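Local coordinates for protein L-ribulose 3-epimerase (Methylomonas sp. DH-1, PDB 7CJ7) that catalyses the epimerisation of ketoses at C3 as a manganese-dependent homodimer, with its highest activity toward L-ribulose, at residues A[50-55]-A[97-102]; A[77-82]-A[117-122]; A[133-138]-A[169-174]; A[140-145]-A[177-182]; A[164-169]-A[200-205]. All coordinates share one frame; numbering follows the deposited sequence.

Contact 1: residues A[50-55]-A[97-102]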
# COMPACT_ATOMS: atom_id res chain seq x y z
N ILE A 50 -11.83 26.74 -5.40
CA ILE A 50 -11.25 27.52 -4.27
C ILE A 50 -11.57 29.01 -4.48
O ILE A 50 -11.33 29.52 -5.58
CB ILE A 50 -9.74 27.26 -4.14
CG1 ILE A 50 -9.11 28.14 -3.07
CG2 ILE A 50 -9.03 27.43 -5.46
CD1 ILE A 50 -7.77 27.64 -2.60
N ASP A 51 -12.11 29.67 -3.45
CA ASP A 51 -12.26 31.15 -3.42
C ASP A 51 -10.90 31.73 -3.04
O ASP A 51 -10.58 31.79 -1.84
CB ASP A 51 -13.37 31.60 -2.46
CG ASP A 51 -13.64 33.10 -2.50
OD1 ASP A 51 -12.73 33.86 -2.90
OD2 ASP A 51 -14.75 33.50 -2.09
N VAL A 52 -10.11 32.13 -4.03
CA VAL A 52 -8.68 32.49 -3.85
C VAL A 52 -8.57 33.77 -3.01
O VAL A 52 -7.75 33.79 -2.09
CB VAL A 52 -7.98 32.64 -5.20
CG1 VAL A 52 -6.53 33.06 -5.00
CG2 VAL A 52 -8.07 31.35 -6.01
N ALA A 53 -9.36 34.80 -3.30
CA ALA A 53 -9.30 36.08 -2.57
C ALA A 53 -9.60 35.85 -1.08
O ALA A 53 -8.87 36.40 -0.23
CB ALA A 53 -10.25 37.07 -3.20
N LEU A 54 -10.60 35.04 -0.77
CA LEU A 54 -11.01 34.75 0.63
C LEU A 54 -9.87 34.01 1.33
O LEU A 54 -9.52 34.39 2.46
CB LEU A 54 -12.30 33.93 0.60
CG LEU A 54 -12.93 33.63 1.95
CD1 LEU A 54 -14.42 33.38 1.80
CD2 LEU A 54 -12.28 32.43 2.62
N THR A 55 -9.26 33.04 0.65
CA THR A 55 -8.15 32.24 1.22
C THR A 55 -6.97 33.17 1.49
O THR A 55 -6.37 33.06 2.57
CB THR A 55 -7.77 31.07 0.30
OG1 THR A 55 -8.91 30.20 0.22
CG2 THR A 55 -6.57 30.29 0.80
N THR A 97 -1.27 26.05 -10.74
CA THR A 97 -0.10 26.97 -10.71
C THR A 97 -0.61 28.40 -10.48
O THR A 97 -0.03 29.11 -9.64
CB THR A 97 0.73 26.84 -11.98
OG1 THR A 97 1.17 25.49 -12.11
CG2 THR A 97 1.93 27.77 -11.98
N ASP A 98 -1.65 28.81 -11.19
CA ASP A 98 -2.22 30.18 -11.12
C ASP A 98 -2.73 30.44 -9.70
O ASP A 98 -2.50 31.54 -9.17
CB ASP A 98 -3.34 30.37 -12.14
CG ASP A 98 -2.91 30.39 -13.60
OD1 ASP A 98 -1.68 30.46 -13.87
OD2 ASP A 98 -3.80 30.36 -14.46
N VAL A 99 -3.42 29.47 -9.12
CA VAL A 99 -3.99 29.60 -7.75
C VAL A 99 -2.83 29.75 -6.77
O VAL A 99 -2.88 30.64 -5.92
CB VAL A 99 -4.88 28.41 -7.38
CG1 VAL A 99 -5.20 28.38 -5.89
CG2 VAL A 99 -6.16 28.42 -8.21
N LEU A 100 -1.80 28.90 -6.90
CA LEU A 100 -0.63 28.91 -6.00
C LEU A 100 0.04 30.29 -6.08
O LEU A 100 0.32 30.87 -5.03
CB LEU A 100 0.32 27.79 -6.40
CG LEU A 100 1.63 27.72 -5.62
CD1 LEU A 100 1.38 27.44 -4.15
CD2 LEU A 100 2.53 26.65 -6.22
N TYR A 101 0.27 30.80 -7.29
CA TYR A 101 0.90 32.14 -7.49
C TYR A 101 0.07 33.21 -6.79
O TYR A 101 0.65 34.08 -6.10
CB TYR A 101 1.04 32.48 -8.98
CG TYR A 101 1.60 33.86 -9.22
CD1 TYR A 101 2.96 34.09 -9.22
CD2 TYR A 101 0.76 34.94 -9.42
CE1 TYR A 101 3.48 35.36 -9.44
CE2 TYR A 101 1.26 36.21 -9.63
CZ TYR A 101 2.62 36.42 -9.64
OH TYR A 101 3.10 37.68 -9.87
N ALA A 102 -1.26 33.15 -6.92
CA ALA A 102 -2.19 34.14 -6.35
C ALA A 102 -2.13 34.12 -4.82
O ALA A 102 -2.36 35.17 -4.19
CB ALA A 102 -3.59 33.90 -6.88
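No flat group takes part where I50, V52, V99 and A102 meet: every atom that touches is a methyl carbon. The flat group beside it, the carboxylate of D51, is turned back on its own backbone. D51 is the N-cap of helix 52-61, and L54 N donates to its OD1 over 3.2 Å, arriving from above the carboxylate plane (61° out of it) along a nearly straight N-H line of 164°. The D51 carbonyl oxygen takes two further donors, T55 N and T55 OG1, so D51 holds the first turn of the helix through both its side chain and its carbonyl.

With that turn fixed, V52 faces helix 83-102. V52 divides the contact, its two methyls going to different partners. CG1, anti to the backbone N (chi1 178°), lies 3.6 Å from A102 CB, while CG2 comes to 4.1 Å from V99 CG1. I50 meets V99 tip to tip, its branch methyl CG2 standing 4.0 Å from V99 CG1 and nearly as close to V99 CG2, so both methyls of V99 are shared by two partners.

Around this apolar patch, I50 also packs on W20, whose NE1 bonds to T55 OG1. Beyond V99, helix 83-102 turns L100 and T97 to L108 of strand 107-112, and T97 further to L138 and Y141 of helix 125-143.

Contact 2: residues A[77-82]-A[117-122]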
# COMPACT_ATOMS: atom_id res chain seq x y z
N ASP A 77 -5.38 12.72 -16.69
CA ASP A 77 -4.12 11.93 -16.57
C ASP A 77 -3.15 12.29 -17.70
O ASP A 77 -3.39 11.86 -18.83
CB ASP A 77 -4.45 10.44 -16.60
CG ASP A 77 -3.27 9.53 -16.32
OD1 ASP A 77 -2.12 10.05 -16.28
OD2 ASP A 77 -3.50 8.31 -16.14
N VAL A 78 -2.07 13.00 -17.39
CA VAL A 78 -1.08 13.50 -18.40
C VAL A 78 -0.21 12.36 -18.95
O VAL A 78 0.55 12.65 -19.89
CB VAL A 78 -0.21 14.64 -17.85
CG1 VAL A 78 -1.03 15.90 -17.64
CG2 VAL A 78 0.55 14.23 -16.58
N THR A 79 -0.34 11.13 -18.43
CA THR A 79 0.33 9.92 -18.99
C THR A 79 -0.51 9.32 -20.12
O THR A 79 0.03 8.48 -20.88
CB THR A 79 0.58 8.83 -17.94
OG1 THR A 79 -0.68 8.27 -17.54
CG2 THR A 79 1.33 9.35 -16.73
N SER A 80 -1.77 9.71 -20.24
CA SER A 80 -2.73 9.12 -21.21
C SER A 80 -2.21 9.20 -22.65
O SER A 80 -1.63 10.24 -23.03
CB SER A 80 -4.07 9.78 -21.11
OG SER A 80 -5.00 9.12 -21.95
N THR A 81 -2.49 8.17 -23.45
CA THR A 81 -2.22 8.17 -24.92
C THR A 81 -3.41 8.83 -25.64
O THR A 81 -3.39 8.86 -26.87
CB THR A 81 -1.89 6.76 -25.42
OG1 THR A 81 -2.99 5.89 -25.13
CG2 THR A 81 -0.63 6.21 -24.80
N ASP A 82 -4.38 9.35 -24.89
CA ASP A 82 -5.49 10.18 -25.41
C ASP A 82 -5.09 11.65 -25.27
O ASP A 82 -5.08 12.19 -24.17
CB ASP A 82 -6.81 9.89 -24.68
CG ASP A 82 -8.01 10.66 -25.22
OD1 ASP A 82 -7.79 11.56 -26.06
OD2 ASP A 82 -9.16 10.34 -24.82
N GLY A 117 -4.01 7.06 -7.96
CA GLY A 117 -4.87 5.89 -7.68
C GLY A 117 -4.36 4.62 -8.32
O GLY A 117 -3.20 4.59 -8.74
N LYS A 118 -5.21 3.58 -8.33
CA LYS A 118 -4.77 2.19 -8.62
C LYS A 118 -4.90 1.89 -10.11
O LYS A 118 -6.00 1.57 -10.55
CB LYS A 118 -5.57 1.15 -7.83
CG LYS A 118 -4.95 -0.24 -7.92
CD LYS A 118 -5.85 -1.39 -7.55
CE LYS A 118 -5.51 -1.96 -6.20
NZ LYS A 118 -5.72 -0.94 -5.15
N TYR A 119 -3.80 1.95 -10.84
CA TYR A 119 -3.77 1.61 -12.28
C TYR A 119 -4.02 0.12 -12.40
O TYR A 119 -3.53 -0.65 -11.58
CB TYR A 119 -2.43 2.00 -12.90
CG TYR A 119 -2.31 3.47 -13.23
CD1 TYR A 119 -2.76 3.95 -14.44
CD2 TYR A 119 -1.77 4.37 -12.33
CE1 TYR A 119 -2.65 5.29 -14.78
CE2 TYR A 119 -1.66 5.71 -12.65
CZ TYR A 119 -2.10 6.17 -13.88
OH TYR A 119 -2.00 7.49 -14.22
N PRO A 120 -4.78 -0.32 -13.42
CA PRO A 120 -5.11 -1.73 -13.60
C PRO A 120 -3.98 -2.53 -14.24
O PRO A 120 -4.11 -3.73 -14.39
CB PRO A 120 -6.33 -1.67 -14.53
CG PRO A 120 -6.07 -0.46 -15.39
CD PRO A 120 -5.40 0.54 -14.45
N GLY A 121 -2.91 -1.85 -14.65
CA GLY A 121 -1.78 -2.47 -15.36
C GLY A 121 -0.57 -1.56 -15.38
O GLY A 121 -0.64 -0.40 -14.98
N PRO A 122 0.59 -2.08 -15.83
CA PRO A 122 1.82 -1.30 -15.84
C PRO A 122 1.80 -0.18 -16.90
O PRO A 122 1.01 -0.25 -17.83
CB PRO A 122 2.91 -2.33 -16.16
CG PRO A 122 2.18 -3.45 -16.88
CD PRO A 122 0.78 -3.46 -16.31
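The hydrogen bond from Y119 to D77 joins two of the loops that follow barrel strands, 65-72 and 107-112, at the end of the TIM barrel where this family carries its active site. The side chain of Y119 lies about 8 Å from that of E158, a residue that binds the substrate, and about 12 Å from the bound L-sorbose, so the contact belongs to the surroundings of the pocket.

Y119 OH donates to D77 OD2 across 2.6 Å. The two side chains come from opposite directions, with D77 OD2 at the ring edge near its plane. The carboxylate is nevertheless turned 60° from the ring, and the hydroxyl meets OD2 from above the carboxylate plane. The other carboxylate oxygen, D77 OD1, is held inside its own loop. T79 N donates to it at 3.0 Å, forming an Asx turn, and T79 OG1 donates at 2.6 Å from the same face. The extended first torsion of D77, CG anti to the backbone N (-173°), carries OD1 forward to T79 within a type I turn closed by S80 N and D77 O.

In loop 117-122, Y119 also packs on W264 of the second subunit, and K118 NZ bonds to Y157 O of that subunit.

Three donors thus grip one buried carboxylate, which would help to keep D77 ionised. Because Y119 OH also accepts from A115 N, its rotation is probably fixed, with the proton directed to D77.

Contact 3: residues A[133-138]-A[169-174]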
# COMPACT_ATOMS: atom_id res chain seq x y z
N ALA A 133 7.07 14.74 -20.74
CA ALA A 133 6.79 15.91 -21.60
C ALA A 133 5.87 16.87 -20.84
O ALA A 133 6.11 18.09 -20.87
CB ALA A 133 6.19 15.48 -22.91
N ALA A 134 4.83 16.33 -20.18
CA ALA A 134 3.86 17.13 -19.41
C ALA A 134 4.59 17.89 -18.31
O ALA A 134 4.24 19.05 -18.04
CB ALA A 134 2.77 16.25 -18.85
N MET A 135 5.57 17.25 -17.66
CA MET A 135 6.26 17.89 -16.52
C MET A 135 7.22 18.96 -17.05
O MET A 135 7.45 19.96 -16.35
CB MET A 135 6.98 16.88 -15.63
CG MET A 135 6.01 15.97 -14.88
SD MET A 135 4.80 16.85 -13.85
CE MET A 135 3.46 17.12 -15.01
N GLN A 136 7.75 18.79 -18.27
CA GLN A 136 8.53 19.86 -18.92
C GLN A 136 7.64 21.07 -19.17
O GLN A 136 8.07 22.19 -18.85
CB GLN A 136 9.17 19.36 -20.21
CG GLN A 136 10.24 18.32 -19.95
CD GLN A 136 10.75 17.70 -21.22
OE1 GLN A 136 10.04 17.60 -22.21
NE2 GLN A 136 12.00 17.27 -21.19
N ARG A 137 6.45 20.87 -19.74
CA ARG A 137 5.54 21.99 -20.07
C ARG A 137 5.12 22.69 -18.76
O ARG A 137 5.11 23.94 -18.73
CB ARG A 137 4.33 21.50 -20.88
CG ARG A 137 4.70 20.91 -22.24
CD ARG A 137 3.48 20.72 -23.12
NE ARG A 137 2.51 19.77 -22.57
CZ ARG A 137 2.57 18.46 -22.72
NH1 ARG A 137 3.57 17.91 -23.39
NH2 ARG A 137 1.65 17.68 -22.18
N LEU A 138 4.80 21.92 -17.72
CA LEU A 138 4.37 22.49 -16.42
C LEU A 138 5.54 23.25 -15.79
O LEU A 138 5.33 24.37 -15.34
CB LEU A 138 3.88 21.39 -15.49
CG LEU A 138 3.58 21.85 -14.07
CD1 LEU A 138 2.53 22.95 -14.06
CD2 LEU A 138 3.15 20.68 -13.20
N LEU A 169 14.35 10.06 -9.62
CA LEU A 169 15.55 10.83 -10.02
C LEU A 169 15.89 10.55 -11.50
O LEU A 169 16.25 11.49 -12.20
CB LEU A 169 16.71 10.49 -9.08
CG LEU A 169 16.57 11.04 -7.66
CD1 LEU A 169 17.67 10.49 -6.77
CD2 LEU A 169 16.58 12.56 -7.65
N ALA A 170 15.72 9.31 -11.99
CA ALA A 170 15.91 8.97 -13.41
C ALA A 170 14.87 9.71 -14.25
O ALA A 170 15.23 10.25 -15.30
CB ALA A 170 15.83 7.49 -13.62
N PHE A 171 13.62 9.76 -13.79
CA PHE A 171 12.51 10.50 -14.45
C PHE A 171 12.88 11.98 -14.54
O PHE A 171 12.77 12.59 -15.61
CB PHE A 171 11.21 10.24 -13.69
CG PHE A 171 9.96 10.84 -14.29
CD1 PHE A 171 9.68 12.19 -14.12
CD2 PHE A 171 9.05 10.06 -14.97
CE1 PHE A 171 8.52 12.74 -14.64
CE2 PHE A 171 7.88 10.60 -15.47
CZ PHE A 171 7.61 11.94 -15.29
N LEU A 172 13.35 12.56 -13.44
CA LEU A 172 13.71 14.00 -13.39
C LEU A 172 14.88 14.29 -14.33
O LEU A 172 14.97 15.40 -14.84
CB LEU A 172 14.02 14.39 -11.95
CG LEU A 172 12.79 14.60 -11.07
CD1 LEU A 172 13.18 14.74 -9.62
CD2 LEU A 172 12.03 15.82 -11.53
N ASP A 173 15.75 13.30 -14.56
CA ASP A 173 16.90 13.47 -15.49
C ASP A 173 16.36 13.68 -16.91
O ASP A 173 16.95 14.46 -17.66
CB ASP A 173 17.85 12.28 -15.48
CG ASP A 173 18.70 12.18 -14.23
OD1 ASP A 173 18.89 13.21 -13.57
OD2 ASP A 173 19.17 11.05 -13.94
N GLU A 174 15.26 13.00 -17.26
CA GLU A 174 14.62 13.11 -18.59
C GLU A 174 13.83 14.43 -18.65
O GLU A 174 13.82 15.07 -19.70
CB GLU A 174 13.75 11.89 -18.89
CG GLU A 174 14.53 10.58 -18.93
CD GLU A 174 13.70 9.30 -18.98
OE1 GLU A 174 14.22 8.23 -18.61
OE2 GLU A 174 12.52 9.37 -19.39
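M135 and F171 cross at a slant, with the methionine at the rim of the ring instead of over it. M135 CG lies 4.1 Å from F171 CE1, near the plane of the phenyl group, so the touch is aliphatic carbon against an aromatic edge. The sulfur takes no part: the methionine chain bends at chi2 (-57°) and again at chi3, which swings SD and CE away from the phenylalanine. F171 for its part holds CG anti to its backbone N (chi1 -176°), and this brings the ring across from helix 165-175 toward helix 125-143.

The next residue, Q136, makes a polar approach, one turn on from F171 in the other helix. It stretches out beyond CG until NE2 is 3.2 Å from E174 O, close to the C-terminal end of helix 165-175. The clear hydrogen bond of that amide is to V175 O, the next carbonyl, so the glutamine amide reaches the last turn of the opposing helix.

Both helices belong to the outer layer of the barrel. Underneath, M135, F171 and L172 all rest on L151 of strand 148-152. M135 also packs on L93 of helix 83-102, and F171 also touches R128, S131 and V132, earlier in helix 125-143.

Contact 4: residues A[140-145]-A[177-182]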
# COMPACT_ATOMS: atom_id res chain seq x y z
N ASP A 140 7.98 24.74 -17.15
CA ASP A 140 8.25 25.98 -17.93
C ASP A 140 7.16 27.01 -17.59
O ASP A 140 7.52 28.21 -17.43
CB ASP A 140 8.37 25.67 -19.42
CG ASP A 140 9.63 24.89 -19.77
OD1 ASP A 140 10.56 24.89 -18.94
OD2 ASP A 140 9.67 24.27 -20.86
N TYR A 141 5.90 26.58 -17.47
CA TYR A 141 4.77 27.46 -17.07
C TYR A 141 5.00 28.01 -15.66
O TYR A 141 4.85 29.25 -15.45
CB TYR A 141 3.43 26.72 -17.17
CG TYR A 141 2.24 27.62 -16.99
CD1 TYR A 141 1.80 28.46 -18.01
CD2 TYR A 141 1.57 27.65 -15.78
CE1 TYR A 141 0.71 29.29 -17.82
CE2 TYR A 141 0.48 28.49 -15.59
CZ TYR A 141 0.03 29.28 -16.61
OH TYR A 141 -1.04 30.11 -16.39
N ALA A 142 5.33 27.13 -14.71
CA ALA A 142 5.57 27.47 -13.29
C ALA A 142 6.77 28.41 -13.19
O ALA A 142 6.77 29.28 -12.31
CB ALA A 142 5.79 26.22 -12.48
N ALA A 143 7.77 28.25 -14.06
CA ALA A 143 9.04 29.02 -13.98
C ALA A 143 8.73 30.51 -14.19
O ALA A 143 9.42 31.35 -13.60
CB ALA A 143 10.03 28.51 -15.00
N ASP A 144 7.70 30.80 -14.98
CA ASP A 144 7.29 32.19 -15.32
C ASP A 144 6.66 32.86 -14.08
O ASP A 144 6.62 34.10 -14.06
CB ASP A 144 6.37 32.18 -16.54
CG ASP A 144 7.07 31.80 -17.83
OD1 ASP A 144 8.25 32.20 -18.02
OD2 ASP A 144 6.45 31.10 -18.66
N LYS A 145 6.22 32.07 -13.09
CA LYS A 145 5.51 32.58 -11.88
C LYS A 145 6.32 32.29 -10.61
O LYS A 145 5.74 32.34 -9.52
CB LYS A 145 4.12 31.95 -11.82
CG LYS A 145 3.24 32.34 -12.99
CD LYS A 145 1.78 32.04 -12.81
CE LYS A 145 0.93 32.71 -13.87
NZ LYS A 145 -0.44 33.00 -13.40
N ARG A 177 14.66 19.94 -15.94
CA ARG A 177 14.23 21.33 -15.65
C ARG A 177 14.75 21.73 -14.28
O ARG A 177 14.62 20.97 -13.32
CB ARG A 177 12.71 21.43 -15.75
CG ARG A 177 12.18 21.27 -17.17
CD ARG A 177 12.73 22.34 -18.09
NE ARG A 177 12.00 22.42 -19.35
CZ ARG A 177 12.31 21.74 -20.43
NH1 ARG A 177 13.32 20.90 -20.40
NH2 ARG A 177 11.62 21.90 -21.55
N PRO A 178 15.33 22.94 -14.14
CA PRO A 178 15.96 23.36 -12.88
C PRO A 178 14.97 23.57 -11.73
O PRO A 178 15.39 23.57 -10.58
CB PRO A 178 16.63 24.69 -13.25
CG PRO A 178 15.82 25.21 -14.41
CD PRO A 178 15.42 23.97 -15.19
N ASN A 179 13.69 23.76 -12.05
CA ASN A 179 12.66 24.04 -11.01
C ASN A 179 11.78 22.80 -10.84
O ASN A 179 10.70 22.93 -10.27
CB ASN A 179 11.82 25.27 -11.32
CG ASN A 179 10.99 25.11 -12.57
OD1 ASN A 179 11.47 24.61 -13.57
ND2 ASN A 179 9.75 25.57 -12.52
N ALA A 180 12.25 21.63 -11.28
CA ALA A 180 11.57 20.35 -11.03
C ALA A 180 12.39 19.53 -10.03
O ALA A 180 13.58 19.29 -10.26
CB ALA A 180 11.31 19.60 -12.31
N PHE A 181 11.75 19.10 -8.95
CA PHE A 181 12.41 18.44 -7.80
C PHE A 181 11.69 17.13 -7.48
O PHE A 181 10.53 16.92 -7.91
CB PHE A 181 12.41 19.34 -6.57
CG PHE A 181 13.23 20.59 -6.72
CD1 PHE A 181 12.67 21.74 -7.27
CD2 PHE A 181 14.55 20.63 -6.31
CE1 PHE A 181 13.42 22.89 -7.41
CE2 PHE A 181 15.30 21.78 -6.46
CZ PHE A 181 14.73 22.91 -7.02
N LEU A 182 12.38 16.29 -6.71
CA LEU A 182 11.80 15.07 -6.11
C LEU A 182 11.06 15.47 -4.83
O LEU A 182 11.49 16.40 -4.12
CB LEU A 182 12.94 14.10 -5.81
CG LEU A 182 12.51 12.70 -5.39
CD1 LEU A 182 11.93 11.96 -6.58
CD2 LEU A 182 13.68 11.94 -4.80
O HOH W 1 11.99 25.31 -16.13
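R177 leaves its backbone with CB already directed at D140 and the end of helix 125-143, and a bend at chi2 (-61°) curls the chain so that its flat end lies alongside the aspartate. CD is the first atom to arrive, 3.5 Å from D140 OD1. NE follows with a hydrogen bond of 2.9 Å to the same OD1, and at the tip NH2 bonds to D140 OD2 over 3.1 Å. This is a side-on, two-nitrogen salt bridge, one nitrogen to each oxygen, both oxygens met on their syn side. A weak third bond runs from NE to OD2. Although the two side chains cross at about a right angle, the carboxylate and guanidinium planes are only 17° apart, so the two groups lie nearly coplanar, edge to edge. Q136 CB also packs against R177 NH2.

D140 OD1 has another duty: a water 3.2 Å away donates to it and, at 2.7 Å, to N179 OD1, linking the ion pair to the turn R177-A180. The amide nitrogen of N179 fits against A142 and A143, with 4.0 Å from ND2 to A142 CB, and bonds to A139 O and I147 O. One buried amide thus ties a carbonyl of helix 125-143 to one in the loop just before strand 148-152.

The contact lies at the end of the barrel where the strands begin: N179 pairs by its backbone with I149 of strand 148-152, and strand 180-185 continues from there, with A180 and L182 against L172 of helix 165-175.

Contact 5: residues A[164-169]-A[200-205]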
# COMPACT_ATOMS: atom_id res chain seq x y z
N THR A 164 9.86 4.61 -6.27
CA THR A 164 11.04 4.86 -5.41
C THR A 164 11.71 6.18 -5.78
O THR A 164 11.56 6.63 -6.93
CB THR A 164 12.10 3.75 -5.50
OG1 THR A 164 12.73 3.81 -6.78
CG2 THR A 164 11.52 2.38 -5.27
N GLY A 165 12.42 6.79 -4.83
CA GLY A 165 13.20 8.01 -5.08
C GLY A 165 14.17 7.81 -6.24
O GLY A 165 14.31 8.73 -7.05
N LEU A 166 14.80 6.64 -6.33
CA LEU A 166 15.78 6.36 -7.41
C LEU A 166 15.08 6.41 -8.78
O LEU A 166 15.65 7.00 -9.72
CB LEU A 166 16.43 5.00 -7.16
CG LEU A 166 17.14 4.85 -5.82
CD1 LEU A 166 17.91 3.54 -5.75
CD2 LEU A 166 18.07 6.03 -5.56
N GLU A 167 13.88 5.84 -8.89
CA GLU A 167 13.10 5.92 -10.15
C GLU A 167 12.71 7.37 -10.42
O GLU A 167 12.76 7.79 -11.59
CB GLU A 167 11.85 5.04 -10.08
CG GLU A 167 12.17 3.57 -10.14
CD GLU A 167 10.93 2.70 -10.27
OE1 GLU A 167 9.85 3.15 -9.81
OE2 GLU A 167 11.06 1.59 -10.80
N GLY A 168 12.32 8.12 -9.39
CA GLY A 168 11.96 9.54 -9.55
C GLY A 168 13.13 10.35 -10.07
O GLY A 168 12.92 11.27 -10.89
N LEU A 169 14.35 10.06 -9.62
CA LEU A 169 15.55 10.83 -10.02
C LEU A 169 15.89 10.55 -11.50
O LEU A 169 16.25 11.49 -12.20
CB LEU A 169 16.71 10.49 -9.08
CG LEU A 169 16.57 11.04 -7.66
CD1 LEU A 169 17.67 10.49 -6.77
CD2 LEU A 169 16.58 12.56 -7.65
N VAL A 200 17.17 9.54 -0.26
CA VAL A 200 17.47 10.91 0.24
C VAL A 200 18.92 11.23 -0.11
O VAL A 200 19.17 12.31 -0.64
CB VAL A 200 17.23 11.02 1.76
CG1 VAL A 200 17.77 12.34 2.30
CG2 VAL A 200 15.76 10.85 2.10
N LEU A 201 19.86 10.33 0.19
CA LEU A 201 21.30 10.55 -0.09
C LEU A 201 21.50 10.69 -1.61
O LEU A 201 22.29 11.57 -2.00
CB LEU A 201 22.11 9.38 0.49
CG LEU A 201 21.98 9.19 2.00
CD1 LEU A 201 22.86 8.04 2.48
CD2 LEU A 201 22.34 10.46 2.75
N ALA A 202 20.81 9.90 -2.42
CA ALA A 202 20.94 9.94 -3.89
C ALA A 202 20.43 11.28 -4.41
O ALA A 202 21.07 11.85 -5.32
CB ALA A 202 20.22 8.78 -4.53
N ALA A 203 19.33 11.79 -3.85
CA ALA A 203 18.64 13.01 -4.32
C ALA A 203 19.49 14.25 -4.03
O ALA A 203 19.64 15.10 -4.92
CB ALA A 203 17.27 13.11 -3.68
N GLY A 204 20.05 14.34 -2.82
CA GLY A 204 20.78 15.54 -2.38
C GLY A 204 19.96 16.79 -2.69
O GLY A 204 18.78 16.85 -2.28
N ASP A 205 20.54 17.73 -3.43
CA ASP A 205 19.91 19.04 -3.74
C ASP A 205 18.64 18.85 -4.58
O ASP A 205 17.88 19.81 -4.68
CB ASP A 205 20.89 19.96 -4.46
CG ASP A 205 21.99 20.48 -3.57
OD1 ASP A 205 21.97 20.16 -2.36
OD2 ASP A 205 22.88 21.19 -4.09
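Helix-to-helix packing in the outer layer of the TIM barrel brings L166 and L169, on the first turns of helix 165-175, against A202 and A203 at the end of helix 198-203. The interface is built from leucine methyls against small alanines, which allows the backbones to come close: CA of L169 and CA of A203 are 6.8 Å apart. L169 does most of the work. Its CD1 reaches 3.6 Å from A203 N and 3.8 Å from A202 CB, so one methyl rests on backbone as well as side chain, while CD2 lies 4.1 Å from A203 CB. With CG anti to the carbonyl carbon (chi1 -70°), L169 puts both its methyls against A203.

Both L169 and A203 also touch L182 of strand 180-185, so the helices are seated together on one barrel strand, whereas L166 lies at the solvent-exposed side. At the start of helix 165-175, T164 and E167 pack on R265 of the second subunit.

T164 is the N-cap of that helix: E167 N donates to T164 OG1 across 3.1 Å. The nearest touch of the exposed side is L166 CD2 with A202 CB, at 3.6 Å.

In the fold
All five contacts lie in the eight-stranded TIM barrel, mostly in its helical layer. Contacts 1 and 2 interleave along the chain, without touching, and both close before contact 3 opens; contacts 3, 4 and 5 then interleave in turn. Helix 125-143 serves contacts 3 and 4, whose centres are about 10 Å apart, and helix 165-175 serves contacts 3 and 5, which share L169. Contact 1 meets contact 4 through D98 with K145 and Y141, while the centres of contacts 1 and 5 are about 31 Å apart, on opposite sides of the chain's centre. Helices and loops that neighbour one another around the barrel are thus joined in sequence, and contacts 2 and 5 also touch the second subunit.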